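Local structure of putative peptide ABC-transport system periplasmic peptide-binding protein (Campylobacter jejuni, 4OEU) at residues L7-E12 and P190-K195. The protein is a periplasmic solute-binding protein, also known as NikZ, that holds a nickel ion with histidine and probably delivers its ligand to an ABC transporter. Sequence-based numbering, arbitrary orientation.
Sequences LIIAVE and PRLIIK
Ile8 and Ile193 lie side by side and point the same way from two parallel neighbouring strands, 7-11 and 191-195, of a mixed beta-sheet in this family 5 solute-binding protein. Ile8 CG1 rests 4.0 Å from Ile193 CB, and the two CG2 methyls meet beside it. In both, CG1 lies anti to the carbonyl carbon (chi1 -54° in Ile8, -67° in Ile193), which leaves CG2 anti to the backbone N and keeps the like branches in step. On the same face, Lys195 runs extended from beside Ala10 to a salt bridge with Glu206. On the opposite face, where Leu7, Ile9, Leu192 and Ile194 are buried, Leu192 sends CD1 across to Leu7 CB, at 3.7 Å, and to Ile9 CD1, at 3.8 Å, the Ile9 and Leu192 side chains crossing at a slant. Near the end of strand 7-11, Val11 CG2 meets Ile194 CG2 at 3.6 Å, while Leu32 of helix 30-33 packs on Leu192 and Ile194. Alternating backbone bonds lock this register, Ile9 N reaching Ile193 O at 2.9 Å and Lys195 N reaching Ile9 O at 2.7 Å. Where the pairing reaches Val11, Lys195 O accepts both Val11 N, at 2.9 Å, and a CA-H contact from Ala10 CA, at 3.1 Å.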
# COMPACT_ATOMS: atom_id res chain seq x y z
N LEU A 7 12.52 1.96 -22.12
CA LEU A 7 11.91 2.81 -21.11
C LEU A 7 12.58 2.56 -19.77
O LEU A 7 12.76 1.42 -19.36
CB LEU A 7 10.41 2.55 -21.01
CG LEU A 7 9.61 3.74 -20.45
CD1 LEU A 7 9.93 4.99 -21.24
CD2 LEU A 7 8.12 3.46 -20.46
N ILE A 8 12.97 3.64 -19.10
CA ILE A 8 13.62 3.54 -17.79
C ILE A 8 12.86 4.35 -16.74
O ILE A 8 12.80 5.58 -16.81
CB ILE A 8 15.09 4.01 -17.84
CG1 ILE A 8 15.84 3.26 -18.94
CG2 ILE A 8 15.77 3.80 -16.50
CD1 ILE A 8 17.31 3.60 -19.03
N ILE A 9 12.29 3.65 -15.77
CA ILE A 9 11.51 4.26 -14.72
C ILE A 9 12.12 3.99 -13.35
O ILE A 9 12.59 2.88 -13.08
CB ILE A 9 10.05 3.75 -14.75
CG1 ILE A 9 9.45 3.95 -16.15
CG2 ILE A 9 9.20 4.45 -13.69
CD1 ILE A 9 8.20 3.13 -16.42
N ALA A 10 12.12 4.99 -12.48
CA ALA A 10 12.62 4.80 -11.14
C ALA A 10 11.47 4.56 -10.16
O ALA A 10 10.44 5.23 -10.22
CB ALA A 10 13.46 6.00 -10.71
N VAL A 11 11.65 3.59 -9.27
CA VAL A 11 10.70 3.37 -8.18
C VAL A 11 11.48 3.31 -6.87
O VAL A 11 12.63 2.88 -6.85
CB VAL A 11 9.87 2.07 -8.37
CG1 VAL A 11 9.15 2.07 -9.71
CG2 VAL A 11 10.75 0.84 -8.23
N GLU A 12 10.85 3.75 -5.78
CA GLU A 12 11.55 3.81 -4.49
C GLU A 12 11.62 2.46 -3.79
O GLU A 12 12.59 2.19 -3.07
CB GLU A 12 10.89 4.84 -3.57
CG GLU A 12 9.47 4.51 -3.13
CD GLU A 12 8.94 5.43 -2.03
OE1 GLU A 12 9.74 5.81 -1.14
OE2 GLU A 12 7.74 5.75 -2.04
N PRO A 190 9.54 -1.92 -26.32
CA PRO A 190 10.20 -3.23 -26.28
C PRO A 190 11.13 -3.45 -25.09
O PRO A 190 11.30 -4.60 -24.68
CB PRO A 190 11.01 -3.24 -27.59
CG PRO A 190 10.33 -2.25 -28.47
CD PRO A 190 9.86 -1.17 -27.55
N ARG A 191 11.72 -2.40 -24.55
CA ARG A 191 12.58 -2.57 -23.38
C ARG A 191 12.13 -1.71 -22.21
O ARG A 191 11.90 -0.51 -22.36
CB ARG A 191 14.05 -2.27 -23.67
CG ARG A 191 14.81 -3.40 -24.34
CD ARG A 191 16.25 -3.41 -23.86
NE ARG A 191 17.03 -2.24 -24.26
CZ ARG A 191 18.21 -1.92 -23.73
NH1 ARG A 191 18.86 -0.84 -24.15
NH2 ARG A 191 18.73 -2.67 -22.77
N LEU A 192 12.03 -2.34 -21.04
CA LEU A 192 11.61 -1.64 -19.84
C LEU A 192 12.57 -1.94 -18.70
O LEU A 192 12.87 -3.09 -18.39
CB LEU A 192 10.19 -2.04 -19.44
CG LEU A 192 9.70 -1.40 -18.15
CD1 LEU A 192 9.64 0.11 -18.31
CD2 LEU A 192 8.34 -1.96 -17.75
N ILE A 193 13.07 -0.87 -18.09
CA ILE A 193 13.97 -0.99 -16.95
C ILE A 193 13.33 -0.34 -15.74
O ILE A 193 12.94 0.83 -15.79
CB ILE A 193 15.33 -0.35 -17.25
CG1 ILE A 193 16.07 -1.14 -18.33
CG2 ILE A 193 16.16 -0.23 -15.97
CD1 ILE A 193 17.46 -0.62 -18.63
N ILE A 194 13.20 -1.10 -14.66
CA ILE A 194 12.76 -0.56 -13.38
C ILE A 194 13.98 -0.29 -12.49
O ILE A 194 14.57 -1.21 -11.94
CB ILE A 194 11.79 -1.50 -12.67
CG1 ILE A 194 10.56 -1.74 -13.56
CG2 ILE A 194 11.41 -0.95 -11.30
CD1 ILE A 194 9.76 -0.49 -13.88
N LYS A 195 14.35 0.98 -12.35
CA LYS A 195 15.54 1.36 -11.61
C LYS A 195 15.19 1.67 -10.16
O LYS A 195 14.26 2.43 -9.89
CB LYS A 195 16.21 2.57 -12.28
CG LYS A 195 17.68 2.75 -11.92
CD LYS A 195 18.31 3.91 -12.69
CE LYS A 195 19.81 4.02 -12.39
NZ LYS A 195 20.47 5.13 -13.14